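Local coordinates for polysaccharide biosynthesis protein CapD (Bacillus thuringiensis HD-771, PDB 6BWC) that probably acts on UDP-N-acetylglucosamine as an NADP-dependent enzyme of the short-chain dehydrogenase superfamily, and is required for CMP-pseudaminic acid biosynthesis, at residues I180-F183 with E184-K188; S235-D238 with L239-M243; E326-N329 with L330-Q334. The protein carries 2 engineered substitutions. One frame throughout, in Å; residues are numbered along the deposited sequence.

All three contacts are local, each made along one helix, so none encloses a longer loop, and they follow one another in series without nesting or crossing. Contact 1 comes first, on helix 179-190, and contact 2 opens helix 236-251 directly after strand 233-235; both reach UDP-N-acetylglucosamine. Contact 3 closes the series on helix 324-333, near the C terminus. The middle helix joins the other two: Met243 packs on Ile180 and Phe183 on one hand and on Ile331 on the other, while Val242 meets Ile331 and Arg328. Ile180 CD1 also lies 4.1 Å from Ile331 CG1, so the three helices form one packed cluster beside the nucleotide-sugar pocket.

Contact 1: residues I180-F183 with E184-K188; sequences IPLF and ENQIK. With UD1 (uridine-diphosphate-N-acetylglucosamine), chain O.
Helix 179-190 lines the uracil end of the UDP-N-acetylglucosamine pocket, and on it Leu182 and Phe183 both meet Gln186 one turn later. Gln186 has CG beside its backbone N and anti to the carbonyl carbon (chi1 -72°), and the extended chain beyond carries the amide back along the helix. There NE2 lies 3.9 Å from Leu182 CD1, while OE1 comes to the edge of the Phe183 ring, near its plane, 3.4 Å from CD1. The Phe183 and Gln186 side chains run alongside each other in the same direction, with ring and amide planes only 18° apart. Both ends of that amide are anchored: OE1 accepts from Thr194 N on strand 192-195, and NE2 bonds to Glu50 OE2 of the second subunit, which fixes the amide's rotation.

In this member of the short-chain dehydrogenase superfamily, with its NADP-binding Rossmann fold, the same two apolar residues also face the bound UDP-N-acetylglucosamine, probably the substrate. The other methyl of Leu182, CD2, is 3.3 Å from the uracil oxygen O4 of UD1, and Phe183 CZ is 3.6 Å from O2 of the same base. Beneath them the backbone keeps alpha-helical bonding, as in Gln186 N to Leu182 O, with an N-H...O angle of 175°. On another side of the helix a water donates to Pro181 O at 2.7 Å and to Glu184 OE1 at 3.2 Å. Glu184 OE2 is held by Tyr251 OH and Thr338 N, tying this turn to the end of helix 236-251 and to the last modelled residue.

Contact 2: residues S235-D238 with L239-M243; sequences SLND and LSEVM. With UD1 (uridine-diphosphate-N-acetylglucosamine), chain O.
Leu239 N, Ser240 N, Glu241 N and Val242 N donate in turn to the carbonyl oxygens of Ser235, Leu236, Asn237 and Asp238, the i to i+4 pattern that starts helix 236-251. Ser235 is the N-cap. Its OG accepts from Asp238 N at 3.2 Å with an angle of 167°, and more weakly from Asn237 N, so two amides of the first turn find a side-chain acceptor.

One turn on, Ser240 OG sits between its own backbone N and carbonyl carbon (chi1 51°), which brings it 2.9 Å from Asn237 O and 3.1 Å from Leu236 O; which of them takes the hydroxyl proton is not settled. Leu236 and Leu239 cross obliquely, CD1 of the first 3.7 Å from CD2 of the second. The other methyl of Leu236, CD2, reaches the ribose of UD1, 3.7 Å from its O3B, so the residue joins helix start and pocket.

Asn237 OD1 and Glu241 OE2 are 3.6 Å apart without a bond, their planes turned 69° to each other. Asp238 OD2 and Glu241 OE1 are 5.2 Å apart. Asp238, in the first turn, would probably be favoured by the helix dipole, Glu241 in the second turn less so, and Lys324, which packs on both, may ease the repulsion between the two carboxylates.

Contact 3: residues E326-N329 with L330-Q334; sequences ELRN and LILNQ
Leu327 and Ile331, a turn apart on helix 324-333, meet methyl to methyl: CD1 of Leu327 lies 3.5 Å from CD1 of Ile331. The helix is a C-terminal element of this Rossmann-type enzyme, laid against helix 236-251, and the pair sits on its buried side. Leu327 has CG anti to the backbone N (chi1 177°), whereas Ile331 has CG1 anti to the carbonyl carbon (chi1 -68°); the first branch therefore leans onward along the helix and the second back, and the two ends converge.

A second pair runs along the neighbouring strip. Arg328 and Leu332 lie side by side and point the same way, with Arg328 CG 4.0 Å from Leu332 CD1, so the aliphatic stem of the arginine makes the contact and its charged end does not take part.

Beneath both pairs lie regular helical bonds. Ile331 N donates to Leu327 O at 2.8 Å and Leu332 N to Arg328 O at 3.0 Å, which fixes the spacing at which each pair can touch.

The next shell comes largely from helix 236-251, where Glu246 touches Leu332; Leu337, in the tail beyond, packs on Ile331. The guanidinium group of Arg328 forms salt bridges with Glu245 through NH2, Glu246 through NE and Glu325 through NH1. The bonds to Glu245 and Glu246 tie the helix to helix 236-251, while that to Glu325 stays within its own helix. With three acidic partners, the positive charge is probably well balanced.

Toward the end of the helix, Asn333 folds its side chain back over the preceding turn. ND2 is 3.0 Å from Asn329 O, but at an angle too poor for a hydrogen bond; that oxygen instead receives Asn333 N, 2.7 Å away.

Contact 1: residues I180-F183 with E184-K188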
loop_
_atom_site.group_PDB
_atom_site.type_symbol
_atom_site.label_atom_id
_atom_site.label_comp_id
_atom_site.label_asym_id
_atom_site.label_seq_id
_atom_site.Cartn_x
_atom_site.Cartn_y
_atom_site.Cartn_z
ATOM N N ILE C 180 -39.972 7.544 -2.300
ATOM C CA ILE C 180 -41.114 8.076 -1.544
ATOM C C ILE C 180 -40.852 9.468 -0.930
ATOM O O ILE C 180 -41.673 10.380 -1.116
ATOM C CB ILE C 180 -41.665 7.050 -0.514
ATOM C CG1 ILE C 180 -42.477 5.966 -1.254
ATOM C CG2 ILE C 180 -42.519 7.747 0.555
ATOM C CD1 ILE C 180 -43.031 4.833 -0.405
ATOM N N PRO C 181 -39.731 9.647 -0.207
ATOM C CA PRO C 181 -39.354 10.996 0.219
ATOM C C PRO C 181 -39.000 11.924 -0.929
ATOM O O PRO C 181 -39.148 13.126 -0.768
ATOM C CB PRO C 181 -38.110 10.783 1.073
ATOM C CG PRO C 181 -38.168 9.376 1.510
ATOM C CD PRO C 181 -38.927 8.615 0.465
ATOM N N LEU C 182 -38.508 11.384 -2.048
ATOM C CA LEU C 182 -38.225 12.190 -3.242
ATOM C C LEU C 182 -39.516 12.774 -3.849
ATOM O O LEU C 182 -39.663 13.998 -3.959
ATOM C CB LEU C 182 -37.481 11.342 -4.269
ATOM C CG LEU C 182 -37.125 12.002 -5.589
ATOM C CD1 LEU C 182 -36.243 13.205 -5.358
ATOM C CD2 LEU C 182 -36.429 10.995 -6.486
ATOM N N PHE C 183 -40.449 11.886 -4.210
ATOM C CA PHE C 183 -41.780 12.261 -4.738
ATOM C C PHE C 183 -42.545 13.214 -3.804
ATOM O O PHE C 183 -43.020 14.242 -4.276
ATOM C CB PHE C 183 -42.641 11.003 -5.060
ATOM C CG PHE C 183 -42.315 10.308 -6.388
ATOM C CD1 PHE C 183 -41.284 10.728 -7.223
ATOM C CD2 PHE C 183 -43.053 9.191 -6.777
ATOM C CE1 PHE C 183 -41.000 10.070 -8.395
ATOM C CE2 PHE C 183 -42.767 8.521 -7.965
ATOM C CZ PHE C 183 -41.735 8.964 -8.775
ATOM N N GLU C 184 -42.639 12.905 -2.501
ATOM C CA GLU C 184 -43.186 13.865 -1.524
ATOM C C GLU C 184 -42.598 15.253 -1.697
ATOM O O GLU C 184 -43.328 16.230 -1.736
ATOM C CB GLU C 184 -42.908 13.419 -0.084
ATOM C CG GLU C 184 -43.396 14.410 0.984
ATOM C CD GLU C 184 -43.459 13.824 2.393
ATOM O OE1 GLU C 184 -42.514 13.076 2.777
ATOM O OE2 GLU C 184 -44.441 14.131 3.123
ATOM N N ASN C 185 -41.270 15.310 -1.802
ATOM C CA ASN C 185 -40.495 16.558 -1.780
ATOM C C ASN C 185 -40.514 17.280 -3.103
ATOM O O ASN C 185 -40.577 18.516 -3.154
ATOM C CB ASN C 185 -39.029 16.286 -1.405
ATOM C CG ASN C 185 -38.491 17.290 -0.423
ATOM O OD1 ASN C 185 -39.085 17.517 0.643
ATOM N ND2 ASN C 185 -37.365 17.896 -0.757
ATOM N N GLN C 186 -40.413 16.499 -4.168
ATOM C CA GLN C 186 -40.653 16.997 -5.509
ATOM C C GLN C 186 -42.036 17.650 -5.580
ATOM O O GLN C 186 -42.169 18.719 -6.145
ATOM C CB GLN C 186 -40.546 15.857 -6.545
ATOM C CG GLN C 186 -39.129 15.346 -6.801
ATOM C CD GLN C 186 -39.024 14.383 -7.984
ATOM O OE1 GLN C 186 -39.953 13.631 -8.279
ATOM N NE2 GLN C 186 -37.873 14.398 -8.659
ATOM N N ILE C 187 -43.051 17.011 -4.999
ATOM C CA ILE C 187 -44.423 17.530 -5.070
ATOM C C ILE C 187 -44.515 18.845 -4.321
ATOM O O ILE C 187 -45.062 19.804 -4.853
ATOM C CB ILE C 187 -45.483 16.536 -4.522
ATOM C CG1 ILE C 187 -45.612 15.294 -5.441
ATOM C CG2 ILE C 187 -46.845 17.229 -4.399
ATOM C CD1 ILE C 187 -46.111 14.023 -4.768
ATOM N N LYS C 188 -44.001 18.859 -3.089
ATOM C CA LYS C 188 -43.872 20.071 -2.270
ATOM C C LYS C 188 -43.233 21.241 -3.004
ATOM O O LYS C 188 -43.801 22.325 -3.063
ATOM C CB LYS C 188 -42.971 19.807 -1.057
ATOM C CG LYS C 188 -43.638 19.195 0.155
ATOM C CD LYS C 188 -42.810 19.462 1.411
ATOM C CE LYS C 188 -43.581 19.053 2.645
ATOM N NZ LYS C 188 -43.066 19.565 3.934
HETATM C "C1'" UD1 O . -33.479 0.319 -3.820
HETATM C "C2'" UD1 O . -32.110 0.345 -3.161
HETATM C "C3'" UD1 O . -31.187 -0.727 -3.737
HETATM C "C4'" UD1 O . -31.859 -2.097 -3.782
HETATM C "C5'" UD1 O . -33.330 -2.029 -4.238
HETATM C "C6'" UD1 O . -34.036 -3.354 -3.922
HETATM C "C7'" UD1 O . -31.752 2.697 -2.529
HETATM C "C8'" UD1 O . -31.225 4.037 -3.001
HETATM N "N2'" UD1 O . -31.494 1.650 -3.318
HETATM O "O1'" UD1 O . -33.341 0.495 -5.221
HETATM O "O3'" UD1 O . -29.981 -0.770 -2.948
HETATM O "O4'" UD1 O . -31.152 -2.972 -4.641
HETATM O "O5'" UD1 O . -34.051 -0.942 -3.619
HETATM O "O6'" UD1 O . -34.960 -3.718 -4.951
HETATM O "O7'" UD1 O . -32.425 2.627 -1.502
HETATM N N1 UD1 O . -37.823 6.231 -9.647
HETATM C C2 UD1 O . -38.540 7.279 -10.299
HETATM N N3 UD1 O . -38.062 8.534 -10.264
HETATM C C4 UD1 O . -36.914 8.836 -9.626
HETATM C C5 UD1 O . -36.202 7.861 -8.973
HETATM C C6 UD1 O . -36.683 6.560 -8.980
HETATM O O2 UD1 O . -39.595 7.060 -10.920
HETATM O O4 UD1 O . -36.481 9.999 -9.590
HETATM C C1B UD1 O . -38.301 4.833 -9.683
HETATM C C2B UD1 O . -37.243 3.784 -10.032
HETATM O "O2'" UD1 O . -37.120 3.586 -11.434
HETATM C C3B UD1 O . -37.691 2.545 -9.282
HETATM C C4B UD1 O . -38.396 3.135 -8.079
HETATM O O4B UD1 O . -38.727 4.488 -8.388
HETATM O O3B UD1 O . -38.633 1.723 -9.981
HETATM C C5B UD1 O . -37.555 3.105 -6.813
HETATM O O5B UD1 O . -36.348 3.879 -6.889
HETATM P PA UD1 O . -35.499 3.938 -5.527
HETATM O O1A UD1 O . -34.423 4.996 -5.553
HETATM O O2A UD1 O . -36.418 3.920 -4.301
HETATM O O3A UD1 O . -34.894 2.457 -5.309
HETATM P PB UD1 O . -34.352 1.265 -6.261
HETATM O O1B UD1 O . -33.438 1.833 -7.327
HETATM O O2B UD1 O . -35.420 0.281 -6.724
HETATM O O HOH W 1 -39.698 14.190 1.602
#

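Contact 2: residues S235-D238 with L239-M243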
loop_
_atom_site.group_PDB
_atom_site.type_symbol
_atom_site.label_atom_id
_atom_site.label_comp_id
_atom_site.label_asym_id
_atom_site.label_seq_id
_atom_site.Cartn_x
_atom_site.Cartn_y
_atom_site.Cartn_z
ATOM N N SER C 235 -46.463 -1.849 -7.720
ATOM C CA SER C 235 -46.428 -1.191 -9.007
ATOM C C SER C 235 -46.001 0.243 -8.767
ATOM O O SER C 235 -46.378 0.862 -7.768
ATOM C CB SER C 235 -47.794 -1.232 -9.686
ATOM O OG SER C 235 -47.962 -0.120 -10.562
ATOM N N LEU C 236 -45.201 0.763 -9.685
ATOM C CA LEU C 236 -44.749 2.140 -9.599
ATOM C C LEU C 236 -45.835 3.060 -10.117
ATOM O O LEU C 236 -45.839 4.245 -9.786
ATOM C CB LEU C 236 -43.460 2.334 -10.405
ATOM C CG LEU C 236 -42.824 3.726 -10.381
ATOM C CD1 LEU C 236 -42.594 4.192 -8.948
ATOM C CD2 LEU C 236 -41.529 3.707 -11.161
ATOM N N ASN C 237 -46.738 2.517 -10.943
ATOM C CA ASN C 237 -47.900 3.260 -11.453
ATOM C C ASN C 237 -48.766 3.657 -10.260
ATOM O O ASN C 237 -49.022 4.835 -10.033
ATOM C CB ASN C 237 -48.705 2.412 -12.484
ATOM C CG ASN C 237 -49.306 3.257 -13.630
ATOM O OD1 ASN C 237 -49.674 4.438 -13.466
ATOM N ND2 ASN C 237 -49.410 2.642 -14.805
ATOM N N ASP C 238 -49.159 2.655 -9.476
ATOM C CA ASP C 238 -49.957 2.865 -8.260
ATOM C C ASP C 238 -49.197 3.832 -7.353
ATOM O O ASP C 238 -49.785 4.803 -6.842
ATOM C CB ASP C 238 -50.273 1.545 -7.502
ATOM C CG ASP C 238 -50.922 0.449 -8.397
ATOM O OD1 ASP C 238 -50.833 -0.743 -8.004
ATOM O OD2 ASP C 238 -51.487 0.773 -9.475
ATOM N N LEU C 239 -47.890 3.598 -7.190
ATOM C CA LEU C 239 -47.076 4.414 -6.284
ATOM C C LEU C 239 -47.068 5.904 -6.630
ATOM O O LEU C 239 -47.230 6.757 -5.739
ATOM C CB LEU C 239 -45.633 3.909 -6.219
ATOM C CG LEU C 239 -44.634 4.738 -5.371
ATOM C CD1 LEU C 239 -45.141 5.043 -3.963
ATOM C CD2 LEU C 239 -43.305 4.006 -5.278
ATOM N N SER C 240 -46.860 6.212 -7.908
ATOM C CA SER C 240 -46.780 7.598 -8.332
ATOM C C SER C 240 -48.128 8.259 -8.100
ATOM O O SER C 240 -48.180 9.342 -7.517
ATOM C CB SER C 240 -46.327 7.725 -9.783
ATOM O OG SER C 240 -47.097 6.901 -10.624
ATOM N N GLU C 241 -49.207 7.587 -8.509
ATOM C CA GLU C 241 -50.593 8.045 -8.244
ATOM C C GLU C 241 -50.886 8.296 -6.726
ATOM O O GLU C 241 -51.184 9.447 -6.319
ATOM C CB GLU C 241 -51.617 7.060 -8.865
ATOM C CG GLU C 241 -51.661 7.087 -10.397
ATOM C CD GLU C 241 -52.679 6.134 -11.013
ATOM O OE1 GLU C 241 -53.462 5.502 -10.274
ATOM O OE2 GLU C 241 -52.703 6.023 -12.252
ATOM N N VAL C 242 -50.762 7.240 -5.907
ATOM C CA VAL C 242 -50.995 7.335 -4.455
ATOM C C VAL C 242 -50.222 8.508 -3.855
ATOM O O VAL C 242 -50.780 9.275 -3.071
ATOM C CB VAL C 242 -50.640 6.016 -3.704
ATOM C CG1 VAL C 242 -50.541 6.228 -2.199
ATOM C CG2 VAL C 242 -51.683 4.939 -3.978
ATOM N N MET C 243 -48.952 8.651 -4.237
ATOM C CA MET C 243 -48.066 9.654 -3.636
ATOM C C MET C 243 -48.560 11.085 -3.883
ATOM O O MET C 243 -48.546 11.906 -2.965
ATOM C CB MET C 243 -46.624 9.469 -4.137
ATOM C CG MET C 243 -45.552 9.840 -3.129
ATOM S SD MET C 243 -45.393 8.647 -1.785
ATOM C CE MET C 243 -46.000 9.625 -0.432
HETATM C "C1'" UD1 O . -33.479 0.319 -3.820
HETATM C "C2'" UD1 O . -32.110 0.345 -3.161
HETATM C "C3'" UD1 O . -31.187 -0.727 -3.737
HETATM C "C4'" UD1 O . -31.859 -2.097 -3.782
HETATM C "C5'" UD1 O . -33.330 -2.029 -4.238
HETATM C "C6'" UD1 O . -34.036 -3.354 -3.922
HETATM C "C7'" UD1 O . -31.752 2.697 -2.529
HETATM C "C8'" UD1 O . -31.225 4.037 -3.001
HETATM N "N2'" UD1 O . -31.494 1.650 -3.318
HETATM O "O1'" UD1 O . -33.341 0.495 -5.221
HETATM O "O3'" UD1 O . -29.981 -0.770 -2.948
HETATM O "O4'" UD1 O . -31.152 -2.972 -4.641
HETATM O "O5'" UD1 O . -34.051 -0.942 -3.619
HETATM O "O6'" UD1 O . -34.960 -3.718 -4.951
HETATM O "O7'" UD1 O . -32.425 2.627 -1.502
HETATM N N1 UD1 O . -37.823 6.231 -9.647
HETATM C C2 UD1 O . -38.540 7.279 -10.299
HETATM N N3 UD1 O . -38.062 8.534 -10.264
HETATM C C4 UD1 O . -36.914 8.836 -9.626
HETATM C C5 UD1 O . -36.202 7.861 -8.973
HETATM C C6 UD1 O . -36.683 6.560 -8.980
HETATM O O2 UD1 O . -39.595 7.060 -10.920
HETATM O O4 UD1 O . -36.481 9.999 -9.590
HETATM C C1B UD1 O . -38.301 4.833 -9.683
HETATM C C2B UD1 O . -37.243 3.784 -10.032
HETATM O "O2'" UD1 O . -37.120 3.586 -11.434
HETATM C C3B UD1 O . -37.691 2.545 -9.282
HETATM C C4B UD1 O . -38.396 3.135 -8.079
HETATM O O4B UD1 O . -38.727 4.488 -8.388
HETATM O O3B UD1 O . -38.633 1.723 -9.981
HETATM C C5B UD1 O . -37.555 3.105 -6.813
HETATM O O5B UD1 O . -36.348 3.879 -6.889
HETATM P PA UD1 O . -35.499 3.938 -5.527
HETATM O O1A UD1 O . -34.423 4.996 -5.553
HETATM O O2A UD1 O . -36.418 3.920 -4.301
HETATM O O3A UD1 O . -34.894 2.457 -5.309
HETATM P PB UD1 O . -34.352 1.265 -6.261
HETATM O O1B UD1 O . -33.438 1.833 -7.327
HETATM O O2B UD1 O . -35.420 0.281 -6.724
#

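Contact 3: residues E326-N329 with L330-Q334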
loop_
_atom_site.group_PDB
_atom_site.type_symbol
_atom_site.label_atom_id
_atom_site.label_comp_id
_atom_site.label_asym_id
_atom_site.label_seq_id
_atom_site.Cartn_x
_atom_site.Cartn_y
_atom_site.Cartn_z
ATOM N N GLU C 326 -54.405 -0.670 -0.668
ATOM C CA GLU C 326 -53.489 -1.303 0.307
ATOM C C GLU C 326 -52.155 -0.575 0.386
ATOM O O GLU C 326 -51.584 -0.446 1.471
ATOM C CB GLU C 326 -53.226 -2.775 -0.020
ATOM C CG GLU C 326 -54.387 -3.701 0.280
ATOM C CD GLU C 326 -54.103 -5.114 -0.170
ATOM O OE1 GLU C 326 -54.466 -5.439 -1.327
ATOM O OE2 GLU C 326 -53.491 -5.883 0.617
ATOM N N LEU C 327 -51.662 -0.119 -0.759
ATOM C CA LEU C 327 -50.428 0.639 -0.800
ATOM C C LEU C 327 -50.560 1.903 0.021
ATOM O O LEU C 327 -49.778 2.120 0.932
ATOM C CB LEU C 327 -50.059 0.993 -2.242
ATOM C CG LEU C 327 -48.811 1.852 -2.477
ATOM C CD1 LEU C 327 -47.624 1.442 -1.603
ATOM C CD2 LEU C 327 -48.468 1.772 -3.961
ATOM N N ARG C 328 -51.571 2.710 -0.312
ATOM C CA ARG C 328 -51.952 3.910 0.444
ATOM C C ARG C 328 -52.066 3.669 1.946
ATOM O O ARG C 328 -51.568 4.476 2.735
ATOM C CB ARG C 328 -53.282 4.463 -0.070
ATOM C CG ARG C 328 -54.069 5.284 0.943
ATOM C CD ARG C 328 -55.409 5.687 0.381
ATOM N NE ARG C 328 -55.308 6.734 -0.636
ATOM C CZ ARG C 328 -55.611 6.606 -1.930
ATOM N NH1 ARG C 328 -56.081 5.477 -2.453
ATOM N NH2 ARG C 328 -55.471 7.665 -2.716
ATOM N N ASN C 329 -52.745 2.595 2.347
ATOM C CA ASN C 329 -52.819 2.258 3.775
ATOM C C ASN C 329 -51.441 2.135 4.376
ATOM O O ASN C 329 -51.160 2.752 5.405
ATOM C CB ASN C 329 -53.582 0.963 4.001
ATOM C CG ASN C 329 -55.058 1.113 3.718
ATOM O OD1 ASN C 329 -55.574 2.229 3.518
ATOM N ND2 ASN C 329 -55.757 -0.015 3.695
ATOM N N LEU C 330 -50.600 1.355 3.687
ATOM C CA LEU C 330 -49.187 1.154 4.020
ATOM C C LEU C 330 -48.434 2.500 4.163
ATOM O O LEU C 330 -47.949 2.840 5.261
ATOM C CB LEU C 330 -48.495 0.265 2.959
ATOM C CG LEU C 330 -47.747 -0.997 3.400
ATOM C CD1 LEU C 330 -47.026 -1.562 2.179
ATOM C CD2 LEU C 330 -46.798 -0.795 4.583
ATOM N N ILE C 331 -48.370 3.265 3.069
ATOM C CA ILE C 331 -47.632 4.533 3.044
ATOM C C ILE C 331 -48.080 5.457 4.183
ATOM O O ILE C 331 -47.247 6.124 4.811
ATOM C CB ILE C 331 -47.760 5.267 1.690
ATOM C CG1 ILE C 331 -47.032 4.491 0.581
ATOM C CG2 ILE C 331 -47.204 6.691 1.792
ATOM C CD1 ILE C 331 -47.447 4.886 -0.826
ATOM N N LEU C 332 -49.383 5.479 4.457
ATOM C CA LEU C 332 -49.905 6.228 5.590
ATOM C C LEU C 332 -49.492 5.633 6.934
ATOM O O LEU C 332 -48.819 6.318 7.722
ATOM C CB LEU C 332 -51.421 6.380 5.470
ATOM C CG LEU C 332 -51.784 7.277 4.276
ATOM C CD1 LEU C 332 -53.291 7.424 4.196
ATOM C CD2 LEU C 332 -51.116 8.647 4.348
ATOM N N ASN C 333 -49.835 4.370 7.181
ATOM C CA ASN C 333 -49.473 3.709 8.453
ATOM C C ASN C 333 -47.992 3.546 8.737
ATOM O O ASN C 333 -47.608 3.378 9.893
ATOM C CB ASN C 333 -50.141 2.348 8.585
ATOM C CG ASN C 333 -51.630 2.470 8.723
ATOM O OD1 ASN C 333 -52.106 3.254 9.549
ATOM N ND2 ASN C 333 -52.388 1.724 7.901
ATOM N N GLN C 334 -47.154 3.595 7.714
ATOM C CA GLN C 334 -45.718 3.603 7.953
ATOM C C GLN C 334 -45.153 5.010 8.198
ATOM O O GLN C 334 -43.952 5.142 8.408
ATOM C CB GLN C 334 -45.005 2.888 6.803
ATOM C CG GLN C 334 -45.310 1.399 6.754
ATOM C CD GLN C 334 -44.891 0.680 8.026
ATOM O OE1 GLN C 334 -43.788 0.988 8.512
ATOM N NE2 GLN C 334 -45.649 -0.168 8.559
#